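Local coordinates for uncharacterized protein GEBA250068378 (Sulfurospirillum deleyianum, PDB 3NKG) that is of unknown function but belongs to a family of beta-rich domains in the galactose-binding-domain-like clan, at residues 11-16 and 161-166; 55-60 and 155-160; 61-66 and 92-97; 119-124 and 133-138. All coordinates share one frame; numbering follows the deposited sequence. Where two conformers were deposited one is given.

Interaction 1: residues 11-16 and 161-166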
loop_
_atom_site.group_PDB
_atom_site.type_symbol
_atom_site.label_atom_id
_atom_site.label_comp_id
_atom_site.label_asym_id
_atom_site.label_seq_id
_atom_site.Cartn_x
_atom_site.Cartn_y
_atom_site.Cartn_z
ATOM N N ILE A 11 -5.185 8.266 2.920
ATOM C CA ILE A 11 -4.473 9.045 1.919
ATOM C C ILE A 11 -5.285 9.178 0.623
ATOM O O ILE A 11 -6.222 8.405 0.375
ATOM C CB ILE A 11 -3.118 8.437 1.602
ATOM C CG1 ILE A 11 -3.298 7.044 1.007
ATOM C CG2 ILE A 11 -2.278 8.361 2.872
ATOM C CD1 ILE A 11 -2.000 6.466 0.518
ATOM N N ASP A 12 -4.887 10.147 -0.195
ATOM C CA ASP A 12 -5.590 10.522 -1.419
ATOM C C ASP A 12 -4.710 10.270 -2.642
ATOM O O ASP A 12 -3.841 11.084 -2.950
ATOM C CB ASP A 12 -5.921 12.012 -1.354
ATOM C CG ASP A 12 -6.699 12.492 -2.581
ATOM O OD1 ASP A 12 -6.942 11.673 -3.502
ATOM O OD2 ASP A 12 -7.082 13.681 -2.613
ATOM N N LEU A 13 -4.956 9.169 -3.360
ATOM C CA LEU A 13 -4.141 8.837 -4.534
ATOM C C LEU A 13 -4.609 9.531 -5.816
ATOM O O LEU A 13 -4.011 9.329 -6.866
ATOM C CB LEU A 13 -4.157 7.327 -4.800
ATOM C CG LEU A 13 -3.694 6.341 -3.732
ATOM C CD1 LEU A 13 -3.627 4.975 -4.392
ATOM C CD2 LEU A 13 -2.337 6.728 -3.186
ATOM N N SER A 14 -5.672 10.332 -5.742
ATOM C CA SER A 14 -6.181 11.010 -6.949
ATOM C C SER A 14 -5.436 12.326 -7.229
ATOM O O SER A 14 -5.548 12.879 -8.314
ATOM C CB SER A 14 -7.689 11.273 -6.831
ATOM O OG SER A 14 -7.945 12.225 -5.806
ATOM N N GLN A 15 -4.670 12.823 -6.250
ATOM C CA GLN A 15 -3.951 14.100 -6.395
ATOM C C GLN A 15 -2.425 13.958 -6.286
ATOM O O GLN A 15 -1.925 13.481 -5.275
ATOM C CB GLN A 15 -4.425 15.108 -5.337
ATOM C CG GLN A 15 -5.871 15.561 -5.492
ATOM C CD GLN A 15 -6.083 16.416 -6.735
ATOM O OE1 GLN A 15 -5.471 17.475 -6.884
ATOM N NE2 GLN A 15 -6.952 15.958 -7.635
ATOM N N ALA A 16 -1.695 14.420 -7.303
ATOM C CA ALA A 16 -0.223 14.455 -7.258
ATOM C C ALA A 16 0.249 15.315 -6.097
ATOM O O ALA A 16 -0.336 16.365 -5.832
ATOM C CB ALA A 16 0.357 14.969 -8.597
ATOM N N ARG A 161 -12.212 7.544 -4.025
ATOM C CA ARG A 161 -12.052 6.236 -3.415
ATOM C C ARG A 161 -11.223 6.348 -2.158
ATOM O O ARG A 161 -10.193 7.005 -2.149
ATOM C CB ARG A 161 -11.437 5.223 -4.388
ATOM C CG ARG A 161 -11.140 3.870 -3.725
ATOM C CD ARG A 161 -10.648 2.810 -4.716
ATOM N NE ARG A 161 -11.448 2.740 -5.944
ATOM C CZ ARG A 161 -12.546 1.999 -6.108
ATOM N NH1 ARG A 161 -13.173 2.011 -7.284
ATOM N NH2 ARG A 161 -13.032 1.250 -5.116
ATOM N N LYS A 162 -11.673 5.707 -1.090
ATOM C CA LYS A 162 -10.890 5.669 0.143
ATOM C C LYS A 162 -9.753 4.657 0.054
ATOM O O LYS A 162 -9.951 3.513 -0.382
ATOM C CB LYS A 162 -11.781 5.397 1.356
ATOM C CG LYS A 162 -12.514 6.635 1.848
ATOM C CD LYS A 162 -13.732 6.283 2.678
ATOM C CE LYS A 162 -14.878 7.274 2.416
ATOM N NZ LYS A 162 -16.142 6.945 3.167
ATOM N N VAL A 163 -8.567 5.115 0.446
ATOM C CA VAL A 163 -7.368 4.296 0.541
ATOM C C VAL A 163 -6.689 4.614 1.891
ATOM O O VAL A 163 -6.581 5.784 2.265
ATOM C CB VAL A 163 -6.391 4.640 -0.591
ATOM C CG1 VAL A 163 -5.067 3.915 -0.390
ATOM C CG2 VAL A 163 -7.007 4.341 -1.962
ATOM N N ASP A 164 -6.266 3.580 2.619
ATOM C CA ASP A 164 -5.543 3.749 3.884
ATOM C C ASP A 164 -4.089 3.329 3.716
ATOM O O ASP A 164 -3.802 2.262 3.156
ATOM C CB ASP A 164 -6.144 2.861 4.980
ATOM C CG ASP A 164 -7.454 3.393 5.512
ATOM O OD1 ASP A 164 -7.623 4.628 5.560
ATOM O OD2 ASP A 164 -8.310 2.575 5.897
ATOM N N PHE A 165 -3.174 4.169 4.170
ATOM C CA PHE A 165 -1.826 3.711 4.488
ATOM C C PHE A 165 -1.881 3.051 5.866
ATOM O O PHE A 165 -2.337 3.656 6.844
ATOM C CB PHE A 165 -0.842 4.873 4.479
ATOM C CG PHE A 165 0.533 4.510 4.937
ATOM C CD1 PHE A 165 1.458 3.978 4.047
ATOM C CD2 PHE A 165 0.916 4.722 6.239
ATOM C CE1 PHE A 165 2.737 3.643 4.468
ATOM C CE2 PHE A 165 2.208 4.385 6.668
ATOM C CZ PHE A 165 3.105 3.842 5.782
ATOM N N THR A 166 -1.421 1.807 5.946
ATOM C CA THR A 166 -1.560 1.032 7.180
ATOM C C THR A 166 -0.245 0.405 7.669
ATOM O O THR A 166 0.524 -0.148 6.880
ATOM C CB THR A 166 -2.646 -0.030 7.020
ATOM O OG1 THR A 166 -3.908 0.624 6.923
ATOM C CG2 THR A 166 -2.685 -0.972 8.220
HETATM O O HOH W 1 -8.753 7.678 1.776
HETATM O O HOH W 2 -7.403 7.766 -2.225
HETATM O O HOH W 3 -9.039 9.678 -3.137
#
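Ile11 N donates to Val163 O at 2.9 Å with an N-H...O angle of 171°, the one direct hydrogen bond between residues 11-16 and 161-166. The chains part just beyond it: Ile11 O and Val163 N stand 4.0 Å apart, and a water set to one side bridges them, accepting from Val163 N at 2.9 Å and donating to Ile11 O. The isoleucine side chain lies against both strand residues. Its chi1 of 63° tucks CG1 between the backbone N and the carbonyl carbon, which brings CG1 to 3.9 Å from Val163 CG1, while CG2 branches the other way and meets Phe165 CB at 4.1 Å. Leu13 adds a looser touch, CD1 to Val163 CG2 at 4.2 Å. With an alanine here, Val163 CG1 and Phe165 CB would probably lose their apolar neighbour, and a gap would open beside Leu36 of strand 30-38. A second shell of water continues the seam: one molecule accepts from Leu13 N and sits close to the carbonyls of Ile11 and Arg161, and another lies between Asp12 OD1 and Arg161 O. The loop itself is shaped by Asp12 OD1, which takes Ser14 N from above its carboxylate plane at 2.9 Å, and Ser14 OG on its syn lone pair at 2.6 Å. The first of these bonds defines an Asx turn. Together they describe the end of an outermost strand, 7-11, peeling from the antiparallel sheet at strand 163-169, with water replacing direct pairing and an Asx turn redirecting the chain.

Interaction 2: residues 55-60 and 155-160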
loop_
_atom_site.group_PDB
_atom_site.type_symbol
_atom_site.label_atom_id
_atom_site.label_comp_id
_atom_site.label_asym_id
_atom_site.label_seq_id
_atom_site.Cartn_x
_atom_site.Cartn_y
_atom_site.Cartn_z
ATOM N N TRP A 55 -9.018 -4.816 -8.472
ATOM C CA TRP A 55 -8.093 -5.872 -8.836
ATOM C C TRP A 55 -7.253 -5.472 -10.068
ATOM O O TRP A 55 -6.036 -5.610 -10.095
ATOM C CB TRP A 55 -8.873 -7.127 -9.167
ATOM C CG TRP A 55 -8.084 -8.344 -9.007
ATOM C CD1 TRP A 55 -6.728 -8.439 -8.857
ATOM C CD2 TRP A 55 -8.594 -9.679 -8.963
ATOM N NE1 TRP A 55 -6.363 -9.764 -8.719
ATOM C CE2 TRP A 55 -7.490 -10.541 -8.788
ATOM C CE3 TRP A 55 -9.879 -10.230 -9.081
ATOM C CZ2 TRP A 55 -7.635 -11.923 -8.710
ATOM C CZ3 TRP A 55 -10.018 -11.597 -8.997
ATOM C CH2 TRP A 55 -8.902 -12.431 -8.822
ATOM N N LYS A 56 -7.914 -4.968 -11.091
ATOM C CA LYS A 56 -7.207 -4.559 -12.300
ATOM C C LYS A 56 -6.079 -3.556 -11.987
ATOM O O LYS A 56 -4.932 -3.705 -12.451
ATOM C CB LYS A 56 -8.194 -3.957 -13.306
ATOM C CG LYS A 56 -7.502 -3.296 -14.507
ATOM C CD LYS A 56 -8.558 -2.777 -15.498
ATOM C CE LYS A 56 -8.059 -1.589 -16.308
ATOM N NZ LYS A 56 -9.174 -1.068 -17.167
ATOM N N PHE A 57 -6.418 -2.542 -11.189
ATOM C CA PHE A 57 -5.465 -1.497 -10.763
ATOM C C PHE A 57 -4.285 -2.092 -9.954
ATOM O O PHE A 57 -3.128 -1.730 -10.166
ATOM C CB PHE A 57 -6.217 -0.448 -9.906
ATOM C CG PHE A 57 -5.385 0.744 -9.524
ATOM C CD1 PHE A 57 -4.658 0.758 -8.345
ATOM C CD2 PHE A 57 -5.320 1.858 -10.363
ATOM C CE1 PHE A 57 -3.872 1.877 -7.988
ATOM C CE2 PHE A 57 -4.544 2.974 -10.026
ATOM C CZ PHE A 57 -3.815 2.985 -8.828
ATOM N N LEU A 58 -4.591 -2.952 -8.981
ATOM C CA LEU A 58 -3.552 -3.584 -8.144
ATOM C C LEU A 58 -2.600 -4.507 -8.924
ATOM O O LEU A 58 -1.395 -4.547 -8.647
ATOM C CB LEU A 58 -4.198 -4.386 -6.998
ATOM C CG LEU A 58 -4.875 -3.553 -5.897
ATOM C CD1 LEU A 58 -5.583 -4.424 -4.847
ATOM C CD2 LEU A 58 -3.832 -2.646 -5.252
ATOM N N GLY A 59 -3.138 -5.266 -9.876
ATOM C CA GLY A 59 -2.359 -6.283 -10.561
ATOM C C GLY A 59 -2.582 -7.671 -9.967
ATOM O O GLY A 59 -3.337 -7.820 -9.008
ATOM N N PHE A 60 -1.901 -8.674 -10.525
ATOM C CA PHE A 60 -2.032 -10.073 -10.109
ATOM C C PHE A 60 -0.755 -10.690 -9.525
ATOM O O PHE A 60 -0.819 -11.659 -8.785
ATOM C CB PHE A 60 -2.490 -10.902 -11.321
ATOM C CG PHE A 60 -3.913 -10.648 -11.703
ATOM C CD1 PHE A 60 -4.277 -9.461 -12.336
ATOM C CD2 PHE A 60 -4.893 -11.579 -11.423
ATOM C CE1 PHE A 60 -5.592 -9.213 -12.681
ATOM C CE2 PHE A 60 -6.229 -11.341 -11.776
ATOM C CZ PHE A 60 -6.577 -10.157 -12.396
ATOM N N PHE A 155 -3.875 9.570 -9.826
ATOM C CA PHE A 155 -4.591 8.446 -10.447
ATOM C C PHE A 155 -6.096 8.718 -10.491
ATOM O O PHE A 155 -6.774 8.719 -9.468
ATOM C CB PHE A 155 -4.255 7.120 -9.732
ATOM C CG PHE A 155 -2.814 6.754 -9.875
ATOM C CD1 PHE A 155 -2.357 6.100 -11.031
ATOM C CD2 PHE A 155 -1.902 7.135 -8.915
ATOM C CE1 PHE A 155 -1.013 5.802 -11.198
ATOM C CE2 PHE A 155 -0.534 6.843 -9.073
ATOM C CZ PHE A 155 -0.092 6.180 -10.205
ATOM N N SER A 156 -6.599 8.998 -11.684
ATOM C CA SER A 156 -7.988 9.391 -11.839
ATOM C C SER A 156 -8.936 8.260 -11.449
ATOM O O SER A 156 -10.055 8.527 -11.033
ATOM C CB SER A 156 -8.268 9.859 -13.274
ATOM O OG SER A 156 -8.190 8.790 -14.207
ATOM N N GLU A 157 -8.486 7.009 -11.583
ATOM C CA GLU A 157 -9.249 5.857 -11.078
ATOM C C GLU A 157 -9.540 5.932 -9.571
ATOM O O GLU A 157 -10.481 5.304 -9.079
ATOM C CB GLU A 157 -8.507 4.544 -11.346
ATOM C CG GLU A 157 -7.977 4.405 -12.749
ATOM C CD GLU A 157 -6.489 4.754 -12.861
ATOM O OE1 GLU A 157 -6.089 5.907 -12.566
ATOM O OE2 GLU A 157 -5.723 3.863 -13.279
HETATM N N MSE A 158 -8.726 6.677 -8.837
HETATM C CA MSE A 158 -8.844 6.707 -7.388
HETATM C C MSE A 158 -9.658 7.901 -6.918
HETATM O O MSE A 158 -9.786 8.143 -5.726
HETATM C CB MSE A 158 -7.449 6.753 -6.774
HETATM C CG MSE A 158 -6.646 5.497 -7.089
HETATM SE SE MSE A 158 -7.448 4.040 -6.038
HETATM C CE MSE A 158 -7.747 2.650 -7.394
ATOM N N ILE A 159 -10.217 8.658 -7.852
ATOM C CA ILE A 159 -11.019 9.798 -7.440
ATOM C C ILE A 159 -12.220 9.314 -6.603
ATOM O O ILE A 159 -12.942 8.413 -7.017
ATOM C CB ILE A 159 -11.521 10.613 -8.660
ATOM C CG1 ILE A 159 -10.350 11.304 -9.368
ATOM C CG2 ILE A 159 -12.542 11.654 -8.222
ATOM C CD1 ILE A 159 -10.786 11.978 -10.722
ATOM N N GLY A 160 -12.429 9.920 -5.440
ATOM C CA GLY A 160 -13.533 9.540 -4.576
ATOM C C GLY A 160 -13.354 8.203 -3.848
ATOM O O GLY A 160 -14.245 7.764 -3.120
#
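Phe57, near the end of helix 49-58, sends its ring into the 155-160 loop and loses 103 Å² of surface there, against 39 Å² for Met158 and 21 Å² for Phe155. With CG anti to the backbone N (chi1 -174°), the ring reaches outward from the helix. Met158, a selenomethionine, lays its CE methyl over one face: CE is 3.7 Å from the Phe57 ring centroid and 12° off the normal, a CH-pi contact. Its SE stands farther above the same ring, 4.8 Å from the centroid, in a Met-aromatic arrangement. The far rim of Phe57 is directed at the face of Phe155 in an offset edge-to-face pair, with planes at 88° and centroids 5.6 Å apart; the nearest carbons are Phe57 CE2 and Phe155 CD1 at 3.9 Å. Glu157 OE2 lies in the ring plane at another part of the edge, 3.6 Å from Phe57 CD2, where the aromatic hydrogens would probably favour its negative charge. An alanine in place of Phe57 would probably leave the Met158 methyl without a ring to rest on and open a gap in front of the Phe155 face. Around this cluster, Phe38 of strand 30-38 touches both Phe57 and Met158, and Val98 of strand 98-107 touches Phe57 and Phe155, placing the helix end over strands from both four-stranded sheets.

Interaction 3: residues 61-66 and 92-97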
loop_
_atom_site.group_PDB
_atom_site.type_symbol
_atom_site.label_atom_id
_atom_site.label_comp_id
_atom_site.label_asym_id
_atom_site.label_seq_id
_atom_site.Cartn_x
_atom_site.Cartn_y
_atom_site.Cartn_z
ATOM N N ASN A 61 0.403 -10.169 -9.926
ATOM C CA ASN A 61 1.687 -10.627 -9.406
ATOM C C ASN A 61 1.850 -10.229 -7.941
ATOM O O ASN A 61 1.311 -9.198 -7.514
ATOM C CB ASN A 61 2.834 -10.014 -10.245
ATOM C CG ASN A 61 2.907 -10.619 -11.654
ATOM O OD1 ASN A 61 2.440 -11.731 -11.866
ATOM N ND2 ASN A 61 3.471 -9.877 -12.613
ATOM N N SER A 62 2.599 -11.031 -7.184
ATOM C CA SER A 62 2.783 -10.787 -5.760
ATOM C C SER A 62 4.261 -10.807 -5.383
ATOM O O SER A 62 5.020 -11.658 -5.866
ATOM C CB SER A 62 2.046 -11.845 -4.914
ATOM O OG SER A 62 0.676 -11.927 -5.254
ATOM N N TYR A 63 4.635 -9.893 -4.486
ATOM C CA TYR A 63 6.017 -9.733 -4.040
ATOM C C TYR A 63 6.070 -9.700 -2.511
ATOM O O TYR A 63 5.244 -9.054 -1.874
ATOM C CB TYR A 63 6.597 -8.448 -4.642
ATOM C CG TYR A 63 6.624 -8.465 -6.153
ATOM C CD1 TYR A 63 5.510 -8.070 -6.893
ATOM C CD2 TYR A 63 7.765 -8.871 -6.844
ATOM C CE1 TYR A 63 5.515 -8.106 -8.269
ATOM C CE2 TYR A 63 7.790 -8.912 -8.246
ATOM C CZ TYR A 63 6.656 -8.530 -8.950
ATOM O OH TYR A 63 6.655 -8.530 -10.330
ATOM N N ASP A 64 7.026 -10.409 -1.921
ATOM C CA ASP A 64 7.199 -10.419 -0.465
ATOM C C ASP A 64 7.717 -9.059 0.004
ATOM O O ASP A 64 8.772 -8.628 -0.435
ATOM C CB ASP A 64 8.193 -11.516 -0.093
ATOM C CG ASP A 64 8.236 -11.802 1.397
ATOM O OD1 ASP A 64 7.958 -10.881 2.223
ATOM O OD2 ASP A 64 8.574 -12.969 1.724
ATOM N N PRO A 65 6.970 -8.369 0.888
ATOM C CA PRO A 65 7.429 -7.035 1.310
ATOM C C PRO A 65 8.740 -7.080 2.107
ATOM O O PRO A 65 9.433 -6.072 2.215
ATOM C CB PRO A 65 6.282 -6.524 2.200
ATOM C CG PRO A 65 5.553 -7.770 2.656
ATOM C CD PRO A 65 5.679 -8.743 1.498
ATOM N N ARG A 66 9.078 -8.243 2.662
ATOM C CA ARG A 66 10.290 -8.352 3.478
ATOM C C ARG A 66 11.569 -8.193 2.647
ATOM O O ARG A 66 12.529 -7.582 3.099
ATOM C CB ARG A 66 10.311 -9.676 4.261
ATOM C CG ARG A 66 9.093 -9.864 5.164
ATOM C CD ARG A 66 9.039 -11.253 5.789
ATOM N NE ARG A 66 8.989 -12.320 4.790
ATOM C CZ ARG A 66 8.936 -13.615 5.097
ATOM N NH1 ARG A 66 8.914 -13.999 6.371
ATOM N NH2 ARG A 66 8.893 -14.529 4.136
ATOM N N ASP A 92 -0.419 -5.327 -17.972
ATOM C CA ASP A 92 0.741 -5.748 -17.177
ATOM C C ASP A 92 0.288 -6.282 -15.818
ATOM O O ASP A 92 -0.263 -5.532 -15.005
ATOM C CB ASP A 92 1.653 -4.528 -16.954
ATOM C CG ASP A 92 3.027 -4.901 -16.361
ATOM O OD1 ASP A 92 3.103 -5.778 -15.486
ATOM O OD2 ASP A 92 4.044 -4.305 -16.780
ATOM N N CYS A 93 0.526 -7.566 -15.553
ATOM C CA CYS A 93 0.120 -8.177 -14.271
ATOM C C CYS A 93 0.777 -7.623 -13.004
ATOM O O CYS A 93 0.340 -7.916 -11.893
ATOM C CB CYS A 93 0.208 -9.699 -14.325
ATOM S SG CYS A 93 -1.105 -10.295 -15.431
ATOM N N ASP A 94 1.788 -6.780 -13.168
ATOM C CA ASP A 94 2.289 -6.026 -12.036
ATOM C C ASP A 94 1.297 -4.952 -11.555
ATOM O O ASP A 94 1.478 -4.407 -10.496
ATOM C CB ASP A 94 3.654 -5.394 -12.345
ATOM C CG ASP A 94 4.820 -6.360 -12.092
ATOM O OD1 ASP A 94 4.596 -7.462 -11.524
ATOM O OD2 ASP A 94 5.963 -6.009 -12.451
ATOM N N GLY A 95 0.260 -4.658 -12.338
ATOM C CA GLY A 95 -0.679 -3.614 -11.982
ATOM C C GLY A 95 -0.173 -2.203 -12.255
ATOM O O GLY A 95 0.865 -2.004 -12.885
ATOM N N THR A 96 -0.913 -1.210 -11.777
ATOM C CA THR A 96 -0.516 0.174 -11.955
ATOM C C THR A 96 0.527 0.544 -10.919
ATOM O O THR A 96 0.319 0.361 -9.722
ATOM C CB THR A 96 -1.712 1.110 -11.829
ATOM O OG1 THR A 96 -2.613 0.840 -12.896
ATOM C CG2 THR A 96 -1.271 2.582 -11.905
ATOM N N VAL A 97 1.672 1.033 -11.382
ATOM C CA VAL A 97 2.738 1.364 -10.443
ATOM C C VAL A 97 2.332 2.636 -9.744
ATOM O O VAL A 97 1.951 3.589 -10.395
ATOM C CB VAL A 97 4.094 1.573 -11.136
ATOM C CG1 VAL A 97 5.085 2.206 -10.157
ATOM C CG2 VAL A 97 4.634 0.239 -11.685
#
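Asn61 meets Cys93 and Asp94 through nearly every atom of its side chain. Its CB passes 3.4 Å from Asp94 OD1, and CG remains near the same oxygen. With CG beside the backbone N (chi1 -71°), the amide is carried toward Cys93 and Asp94 of the 92-95 turn. At its end the two atoms part company: OD1 accepts from the backbone N of Val74 and lies 3.9 Å from Cys93 CB, whereas ND2 donates to Asp94 OD1 at 2.9 Å with an N-H...O angle of 165°. That acceptor lies in the amide plane of Asn61, yet the donor comes from above the carboxylate, the two flat groups being 81° apart. Tyr63 OH gives Asp94 OD1 a second hydrogen bond at 2.6 Å, from the syn side and slightly out of the carboxylate plane, and the oxygen lies at the edge of the tyrosine ring. Two donors thus grip one oxygen, which probably stabilises the carboxylate in its charged form. The backbones are also tied directly, Asn61 N donating to Cys93 O at 3.0 Å. The partner loop is held in shape by its own bonds: Gly95 N to Asp92 O at 2.9 Å and Asp94 N to Asp92 OD1 at 2.8 Å. This is a type I beta turn that starts with an Asx turn and has a positive-phi glycine at its last position, docked on the start of the short strand 62-63.

Interaction 4: residues 119-124 and 133-138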
loop_
_atom_site.group_PDB
_atom_site.type_symbol
_atom_site.label_atom_id
_atom_site.label_comp_id
_atom_site.label_asym_id
_atom_site.label_seq_id
_atom_site.Cartn_x
_atom_site.Cartn_y
_atom_site.Cartn_z
ATOM N N ASN A 119 12.369 7.391 1.659
ATOM C CA ASN A 119 12.391 6.402 0.578
ATOM C C ASN A 119 11.241 6.580 -0.418
ATOM O O ASN A 119 10.089 6.776 -0.027
ATOM C CB ASN A 119 12.323 4.992 1.181
ATOM C CG ASN A 119 13.604 4.617 1.934
ATOM O OD1 ASN A 119 14.623 4.283 1.330
ATOM N ND2 ASN A 119 13.547 4.672 3.244
ATOM N N LEU A 120 11.559 6.491 -1.701
ATOM C CA LEU A 120 10.547 6.506 -2.742
ATOM C C LEU A 120 10.327 5.052 -3.156
ATOM O O LEU A 120 11.273 4.397 -3.589
ATOM C CB LEU A 120 11.040 7.327 -3.939
ATOM C CG LEU A 120 10.167 7.250 -5.203
ATOM C CD1 LEU A 120 8.782 7.877 -4.909
ATOM C CD2 LEU A 120 10.861 7.952 -6.368
ATOM N N TYR A 121 9.104 4.538 -2.964
ATOM C CA TYR A 121 8.760 3.183 -3.378
ATOM C C TYR A 121 7.940 3.229 -4.651
ATOM O O TYR A 121 6.906 3.887 -4.692
ATOM C CB TYR A 121 7.942 2.457 -2.307
ATOM C CG TYR A 121 8.695 2.311 -1.011
ATOM C CD1 TYR A 121 8.601 3.293 -0.013
ATOM C CD2 TYR A 121 9.541 1.226 -0.798
ATOM C CE1 TYR A 121 9.319 3.183 1.174
ATOM C CE2 TYR A 121 10.270 1.107 0.403
ATOM C CZ TYR A 121 10.141 2.083 1.378
ATOM O OH TYR A 121 10.848 1.977 2.555
HETATM N N MSE A 122 8.412 2.527 -5.679
HETATM C CA MSE A 122 7.634 2.289 -6.876
HETATM C C MSE A 122 6.720 1.073 -6.639
HETATM O O MSE A 122 6.971 -0.045 -7.125
HETATM C CB MSE A 122 8.580 2.057 -8.059
HETATM C CG MSE A 122 9.610 3.182 -8.199
HETATM SE SE MSE A 122 8.797 4.964 -8.545
HETATM C CE MSE A 122 8.145 4.509 -10.238
ATOM N N THR A 123 5.662 1.280 -5.876
ATOM C CA THR A 123 4.852 0.139 -5.432
ATOM C C THR A 123 4.150 -0.538 -6.615
ATOM O O THR A 123 3.822 0.109 -7.652
ATOM C CB THR A 123 3.826 0.563 -4.388
ATOM O OG1 THR A 123 2.737 1.234 -5.021
ATOM C CG2 THR A 123 4.475 1.514 -3.356
ATOM N N LYS A 124 3.927 -1.840 -6.478
ATOM C CA LYS A 124 3.298 -2.603 -7.542
ATOM C C LYS A 124 2.717 -3.867 -6.943
ATOM O O LYS A 124 3.050 -4.255 -5.828
ATOM C CB LYS A 124 4.333 -2.992 -8.595
ATOM C CG LYS A 124 5.538 -3.725 -7.984
ATOM C CD LYS A 124 6.458 -4.292 -9.053
ATOM C CE LYS A 124 7.678 -4.923 -8.396
ATOM N NZ LYS A 124 8.729 -5.265 -9.386
ATOM N N ARG A 133 -2.118 -3.450 -1.332
ATOM C CA ARG A 133 -0.831 -3.477 -1.991
ATOM C C ARG A 133 0.250 -3.353 -0.910
ATOM O O ARG A 133 0.197 -2.445 -0.071
ATOM C CB ARG A 133 -0.701 -2.367 -3.012
ATOM C CG ARG A 133 0.734 -2.303 -3.494
ATOM C CD ARG A 133 0.884 -1.527 -4.698
ATOM N NE ARG A 133 0.289 -2.137 -5.894
ATOM C CZ ARG A 133 0.116 -1.438 -7.007
ATOM N NH1 ARG A 133 0.473 -0.145 -7.009
ATOM N NH2 ARG A 133 -0.420 -1.994 -8.093
ATOM N N ASP A 134 1.177 -4.306 -0.905
ATOM C CA ASP A 134 2.257 -4.368 0.072
ATOM C C ASP A 134 3.381 -3.430 -0.387
ATOM O O ASP A 134 3.835 -3.518 -1.529
ATOM C CB ASP A 134 2.753 -5.812 0.203
ATOM C CG ASP A 134 1.780 -6.711 1.012
ATOM O OD1 ASP A 134 0.842 -6.162 1.630
ATOM O OD2 ASP A 134 1.945 -7.960 1.034
ATOM N N ILE A 135 3.803 -2.510 0.481
ATOM C CA ILE A 135 4.872 -1.568 0.138
ATOM C C ILE A 135 6.227 -2.078 0.627
ATOM O O ILE A 135 7.158 -2.307 -0.164
ATOM C CB ILE A 135 4.654 -0.177 0.766
ATOM C CG1 ILE A 135 3.329 0.449 0.347
ATOM C CG2 ILE A 135 5.779 0.760 0.391
ATOM C CD1 ILE A 135 2.852 1.553 1.299
ATOM N N THR A 136 6.351 -2.240 1.939
ATOM C CA THR A 136 7.609 -2.712 2.512
ATOM C C THR A 136 7.389 -3.252 3.937
ATOM O O THR A 136 6.301 -3.126 4.511
ATOM C CB THR A 136 8.707 -1.587 2.496
ATOM O OG1 THR A 136 10.001 -2.142 2.781
ATOM C CG2 THR A 136 8.389 -0.482 3.516
ATOM N N THR A 137 8.422 -3.894 4.467
ATOM C CA THR A 137 8.449 -4.329 5.864
ATOM C C THR A 137 9.672 -3.683 6.507
ATOM O O THR A 137 10.769 -3.738 5.944
ATOM C CB THR A 137 8.583 -5.851 5.944
ATOM O OG1 THR A 137 7.511 -6.465 5.219
ATOM C CG2 THR A 137 8.552 -6.335 7.403
ATOM N N ILE A 138 9.493 -3.080 7.679
ATOM C CA ILE A 138 10.565 -2.333 8.321
ATOM C C ILE A 138 10.667 -2.682 9.822
ATOM O O ILE A 138 9.644 -2.802 10.526
ATOM C CB ILE A 138 10.347 -0.810 8.158
ATOM C CG1 ILE A 138 11.481 -0.018 8.813
ATOM C CG2 ILE A 138 9.041 -0.397 8.793
ATOM C CD1 ILE A 138 11.277 1.502 8.721
HETATM O O HOH W 4 5.154 -2.592 -3.835
HETATM O O HOH W 5 2.224 -5.791 -3.611
#
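Tyr121 is where residues 119-124 first meet 133-138: Ile135 CG2 lies over one face of the Tyr121 ring, 3.9 Å from its centroid and 24° off the normal, nearest to CG, a CH-pi contact displaced toward the rim. Farther out, Thr136 CG2 reaches Tyr121 OH at 3.6 Å. Ile135 and Thr136 form a classic beta bulge opposite Leu34, which probably helps both to reach the tyrosine. Met122 then centres an inverse gamma turn. Thr123 splits its branches: CG2 packs on Ile135 CG1 at 4.0 Å, while OG1, held between the backbone N and the carbonyl carbon (chi1 77°), takes a weak hydrogen bond from Arg133 NH1 at 3.3 Å at the guanidinium edge, its stronger partner being Val98 O. At Lys124 the backbone itself does the touching, with CA beneath the centre of the guanidinium face. One water accepts from Lys124 N at 3.0 Å and donates to Asp134 O at 2.8 Å; another lies 2.8 Å from Lys124 O and accepts from Asp134 N over a longer distance. The short strand segments 119-123 and 133-138 run at 143° to each other, and waters bridge the backbones, as suits strands of two different sheets. The buried Arg133 is gripped chiefly by carbonyls, with NH2 bonded to Leu58 O, NH1 to Thr96 O and NE to Gly125 O, so its charge is probably eased by peptide dipoles rather than by the Thr123 hydroxyl.

In the fold
From the N terminus, residues 11-16 leave strand 7-11 and are joined by 161-166 only near the end of the chain, so interaction 1 closes the widest loop. Within it, 55-60 pairs with 155-160 (interaction 2), and that span in turn holds both remaining contacts. Interaction 3 (61-66 with 92-97) closes before interaction 4 (119-124 with 133-138) opens; none of the four cross. Interactions 1 and 4 reach opposite outer strands of one four-stranded sheet and meet through Phe165 and Ile135, interaction 4 also joining the other sheet. Leu13 links interaction 1 to Phe155 of interaction 2, while the carbonyl of Phe57 meets Thr96 N, and Arg133 reaches the carbonyls of Leu58 and Thr96, tying interactions 2, 3 and 4 together.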